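Local coordinates for protein lysozyme M1 (Streptomyces coelicolor, PDB 1JFX) that hydrolyses the beta-1,4 linkages between N-acetylmuramic acid and N-acetylglucosamine in peptidoglycan, acting as a secreted lysozyme with diacetylmuramidase activity as well, at residues G95-E100 with R117-D122; I99-S104 with Y138-W143. One frame throughout, in Å; residues are numbered along the deposited sequence.

Interaction 1. Residues G95-E100 with R117-D122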
# COMPACT_ATOMS: atom_id res chain seq x y z
N GLY A 95 1.14 -0.08 -7.42
CA GLY A 95 1.93 0.26 -6.24
C GLY A 95 1.20 1.10 -5.22
O GLY A 95 0.22 1.77 -5.52
N VAL A 96 1.74 1.08 -4.00
CA VAL A 96 1.17 1.81 -2.87
C VAL A 96 2.08 2.88 -2.31
O VAL A 96 3.27 2.65 -2.14
CB VAL A 96 0.83 0.82 -1.73
CG1 VAL A 96 0.60 1.57 -0.40
CG2 VAL A 96 -0.45 0.05 -2.08
N LEU A 97 1.49 4.04 -2.03
CA LEU A 97 2.21 5.14 -1.39
C LEU A 97 1.77 5.04 0.07
O LEU A 97 0.62 5.31 0.39
CB LEU A 97 1.78 6.50 -1.96
CG LEU A 97 2.27 7.70 -1.14
CD1 LEU A 97 3.81 7.74 -1.12
CD2 LEU A 97 1.71 9.00 -1.72
N ASP A 98 2.69 4.61 0.94
CA ASP A 98 2.42 4.47 2.38
C ASP A 98 2.89 5.80 2.97
O ASP A 98 4.09 6.03 3.15
CB ASP A 98 3.25 3.30 2.93
CG ASP A 98 3.09 3.10 4.44
OD1 ASP A 98 2.77 4.07 5.16
OD2 ASP A 98 3.33 1.97 4.91
N ILE A 99 1.93 6.67 3.25
CA ILE A 99 2.25 7.99 3.78
C ILE A 99 1.51 8.09 5.11
O ILE A 99 0.28 8.11 5.17
CB ILE A 99 1.87 9.07 2.71
CG1 ILE A 99 2.43 10.43 3.14
CG2 ILE A 99 0.37 9.04 2.41
CD1 ILE A 99 2.46 11.46 2.01
N GLU A 100 2.29 8.15 6.19
CA GLU A 100 1.73 8.10 7.54
C GLU A 100 2.60 8.85 8.55
O GLU A 100 3.61 9.44 8.18
CB GLU A 100 1.65 6.62 7.93
CG GLU A 100 3.02 5.94 8.03
CD GLU A 100 2.92 4.49 8.49
OE1 GLU A 100 2.71 3.59 7.65
OE2 GLU A 100 3.03 4.25 9.70
N ARG A 117 -0.04 18.48 0.06
CA ARG A 117 -0.95 18.16 -1.03
C ARG A 117 -0.13 18.09 -2.32
O ARG A 117 -0.29 17.18 -3.12
CB ARG A 117 -2.03 19.23 -1.17
CG ARG A 117 -3.02 19.21 -0.03
CD ARG A 117 -4.07 20.29 -0.16
NE ARG A 117 -5.00 20.24 0.95
CZ ARG A 117 -6.16 20.89 0.98
NH1 ARG A 117 -6.51 21.66 -0.04
NH2 ARG A 117 -6.98 20.76 2.02
N THR A 118 0.75 19.07 -2.51
CA THR A 118 1.59 19.10 -3.70
C THR A 118 2.48 17.87 -3.76
O THR A 118 2.63 17.26 -4.82
CB THR A 118 2.47 20.37 -3.70
OG1 THR A 118 1.62 21.52 -3.80
CG2 THR A 118 3.45 20.36 -4.89
N TRP A 119 3.06 17.50 -2.63
CA TRP A 119 3.95 16.34 -2.57
C TRP A 119 3.23 15.07 -3.02
O TRP A 119 3.75 14.28 -3.83
CB TRP A 119 4.49 16.17 -1.13
CG TRP A 119 5.73 15.30 -1.03
CD1 TRP A 119 7.02 15.73 -0.92
CD2 TRP A 119 5.78 13.86 -1.04
NE1 TRP A 119 7.88 14.65 -0.87
CE2 TRP A 119 7.14 13.49 -0.94
CE3 TRP A 119 4.81 12.84 -1.13
CZ2 TRP A 119 7.56 12.15 -0.93
CZ3 TRP A 119 5.22 11.51 -1.12
CH2 TRP A 119 6.58 11.18 -1.02
N ILE A 120 2.02 14.86 -2.49
CA ILE A 120 1.23 13.68 -2.84
C ILE A 120 0.81 13.74 -4.31
O ILE A 120 0.86 12.74 -5.02
CB ILE A 120 -0.02 13.59 -1.91
CG1 ILE A 120 0.43 13.30 -0.48
CG2 ILE A 120 -0.97 12.51 -2.42
CD1 ILE A 120 -0.64 13.59 0.58
N ASN A 121 0.42 14.92 -4.77
CA ASN A 121 0.02 15.06 -6.17
C ASN A 121 1.21 14.75 -7.09
O ASN A 121 1.05 14.10 -8.13
CB ASN A 121 -0.46 16.48 -6.44
CG ASN A 121 -1.24 16.58 -7.72
OD1 ASN A 121 -2.28 15.95 -7.88
ND2 ASN A 121 -0.74 17.37 -8.66
N ASP A 122 2.39 15.20 -6.69
CA ASP A 122 3.59 14.97 -7.49
C ASP A 122 3.94 13.48 -7.52
O ASP A 122 4.33 12.95 -8.57
CB ASP A 122 4.78 15.77 -6.93
CG ASP A 122 4.67 17.26 -7.21
OD1 ASP A 122 3.80 17.67 -8.00
OD2 ASP A 122 5.50 18.02 -6.64

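Interaction 2. Residues I99-S104 with Y138-W143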
# COMPACT_ATOMS: atom_id res chain seq x y z
N ILE A 99 1.93 6.67 3.25
CA ILE A 99 2.25 7.99 3.78
C ILE A 99 1.51 8.09 5.11
O ILE A 99 0.28 8.11 5.17
CB ILE A 99 1.87 9.07 2.71
CG1 ILE A 99 2.43 10.43 3.14
CG2 ILE A 99 0.37 9.04 2.41
CD1 ILE A 99 2.46 11.46 2.01
N GLU A 100 2.29 8.15 6.19
CA GLU A 100 1.73 8.10 7.54
C GLU A 100 2.60 8.85 8.55
O GLU A 100 3.61 9.44 8.18
CB GLU A 100 1.65 6.62 7.93
CG GLU A 100 3.02 5.94 8.03
CD GLU A 100 2.92 4.49 8.49
OE1 GLU A 100 2.71 3.59 7.65
OE2 GLU A 100 3.03 4.25 9.70
N HIS A 101 2.21 8.81 9.83
CA HIS A 101 2.95 9.50 10.89
C HIS A 101 4.46 9.33 10.77
O HIS A 101 4.98 8.21 10.72
CB HIS A 101 2.55 8.99 12.28
CG HIS A 101 1.24 9.52 12.78
ND1 HIS A 101 0.04 9.24 12.17
CD2 HIS A 101 0.93 10.25 13.89
CE1 HIS A 101 -0.95 9.77 12.87
NE2 HIS A 101 -0.43 10.38 13.92
N ASN A 102 5.17 10.46 10.75
CA ASN A 102 6.62 10.47 10.66
C ASN A 102 7.17 9.68 11.86
O ASN A 102 6.80 9.93 13.00
CB ASN A 102 7.11 11.92 10.71
CG ASN A 102 8.60 12.07 10.42
OD1 ASN A 102 9.33 11.09 10.28
ND2 ASN A 102 9.06 13.32 10.34
N PRO A 103 8.04 8.69 11.61
CA PRO A 103 8.59 7.92 12.72
C PRO A 103 9.77 8.65 13.38
O PRO A 103 10.23 8.26 14.45
CB PRO A 103 9.02 6.61 12.05
CG PRO A 103 9.43 7.06 10.66
CD PRO A 103 8.34 8.06 10.30
N SER A 104 10.26 9.71 12.75
CA SER A 104 11.41 10.43 13.30
C SER A 104 11.40 11.92 13.03
O SER A 104 12.29 12.46 12.37
CB SER A 104 12.70 9.83 12.75
OG SER A 104 12.64 9.75 11.34
N TYR A 138 -2.03 4.45 1.13
CA TYR A 138 -2.19 3.78 2.43
C TYR A 138 -1.90 4.84 3.48
O TYR A 138 -0.84 5.48 3.45
CB TYR A 138 -1.20 2.62 2.61
CG TYR A 138 -1.08 2.13 4.06
CD1 TYR A 138 -0.24 2.77 4.98
CD2 TYR A 138 -1.81 1.02 4.50
CE1 TYR A 138 -0.14 2.33 6.30
CE2 TYR A 138 -1.71 0.56 5.82
CZ TYR A 138 -0.87 1.22 6.72
OH TYR A 138 -0.75 0.76 8.02
N THR A 139 -2.84 5.01 4.41
CA THR A 139 -2.66 5.98 5.49
C THR A 139 -3.74 5.78 6.54
O THR A 139 -4.56 4.87 6.42
CB THR A 139 -2.74 7.44 4.95
OG1 THR A 139 -2.37 8.36 5.99
CG2 THR A 139 -4.13 7.79 4.47
N THR A 140 -3.69 6.58 7.59
CA THR A 140 -4.72 6.53 8.62
C THR A 140 -5.59 7.75 8.40
O THR A 140 -5.16 8.73 7.80
CB THR A 140 -4.14 6.59 10.07
OG1 THR A 140 -3.34 7.77 10.24
CG2 THR A 140 -3.30 5.34 10.35
N ALA A 141 -6.82 7.70 8.89
CA ALA A 141 -7.70 8.84 8.75
C ALA A 141 -7.09 10.05 9.48
O ALA A 141 -7.13 11.16 8.97
CB ALA A 141 -9.08 8.52 9.36
N SER A 142 -6.54 9.82 10.67
CA SER A 142 -5.94 10.89 11.47
C SER A 142 -4.84 11.61 10.71
O SER A 142 -4.81 12.85 10.66
CB SER A 142 -5.31 10.34 12.76
OG SER A 142 -6.33 10.02 13.69
N TRP A 143 -3.93 10.84 10.12
CA TRP A 143 -2.84 11.46 9.40
C TRP A 143 -3.38 12.21 8.18
O TRP A 143 -2.99 13.34 7.92
CB TRP A 143 -1.81 10.42 8.97
CG TRP A 143 -0.55 11.04 8.47
CD1 TRP A 143 0.57 11.33 9.21
CD2 TRP A 143 -0.30 11.55 7.16
NE1 TRP A 143 1.50 11.99 8.43
CE2 TRP A 143 0.99 12.14 7.17
CE3 TRP A 143 -1.04 11.58 5.97
CZ2 TRP A 143 1.54 12.75 6.04
CZ3 TRP A 143 -0.49 12.19 4.84
CH2 TRP A 143 0.80 12.77 4.90
O HOH W 1 -0.56 7.42 10.21

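Interaction 1. Residues G95-E100 with R117-D122
Leu97 and Ile99 reach Trp119 and Ile120 because Leu97 CG and Ile99 CG1 both stand anti to the backbone N, with chi1 169° and -170°. In Ile99 chi2 is extended as well (164°), which projects CD1 toward the helix, and this one methyl meets both helix residues. Ile99 CD1 lies 3.7 Å from Ile120 CG1. The same Ile99 CD1 is 4.2 Å from Trp119 CE3, meeting the indole obliquely, neither over a face nor at the edge. Leu97 comes in next to it: its CD1 sits at the edge of the indole, near the ring plane, 4.0 Å from Trp119 CZ3, while its CD2 is a looser 4.5 Å from Ile120 CG2. All four side chains are buried, and no hydrogen bond crosses between the segments, so the contact is held by apolar packing. The indole N-H is satisfied elsewhere, by Ser70 O. Asp98, between the two contact residues, directs its side chain to the other side of the strand, where Phe64 and Tyr62 lie. Leu97 on strand 96-98 and Ile99 just beyond its end thus pack against helix 113-131, within a beta-alpha-beta unit completed by strand 136-139 in the beta/alpha barrel of glycosyl hydrolase family 25.

Interaction 2. Residues I99-S104 with Y138-W143
One face of the Trp143 indole carries the backbone of Ile99 and Glu100: Ile99 O stands 3.8 Å above the ring plane and Glu100 CA 3.7 Å, both offset toward the rim. At the benzo end Ile99 CG1 approaches to 3.4 Å from Trp143 CH2, the two side chains crossing at about a right angle. Trp143 NE1 donates to Met107 O, outside both segments, which helps fix the indole's rotation. The His101 ring is tilted 55° to the five-membered ring of Trp143, neither stacked nor edge-to-face. A water lies at the edge of the imidazole, in its plane, 2.7 Å from His101 ND1; it accepts from His101 N and also bonds Thr140 OG1, thereby bridging the segments. Thr140 OG1 has a second role as N-cap of the helix 141-148, accepting from Trp143 N. Tyr138 offers its ring edge to the Glu100 carboxylate, whose plane is 33° from that of the ring, with Glu100 OE1 3.4 Å from Tyr138 CE1. One backbone bond, Ile99 N to Tyr138 O at 3.0 Å, and one side-chain bond, Thr139 OG1 to Ile99 O at 2.8 Å, join the segments. Thr139 OG1 stands anti to the backbone N (chi1 -172°), which directs the hydroxyl to that carbonyl. Together these bonds tie adjoining strand ends and their loops at the C-terminal rim of a beta/alpha barrel, where Glu100 belongs to the predicted active site, as expected for glycosidases of this fold.

Interactions 1 and 2 share Ile99 and Glu100, and their centres are 11 Å apart. Ile99 is the joint between them: its side chain touches helix 113-131 in the first and Trp143 in the second. Strands 96-98 and 136-139 are parallel neighbours, and a probable hydrogen bond from Tyr138 N to Leu97 O, 2.9 Å, connects the two contacts directly. At the predicted active site Asp98 OD1 lies 2.5 Å from Glu100 OE1 and 3.3 Å from Tyr138 CD1. Asp9, the third predicted residue, has its side chain about 6 Å from that of Tyr138. Leu97 points to the helix and Asp98 to the predicted site, on opposite sides of strand 96-98; the alternation continues through Ile99 and Glu100.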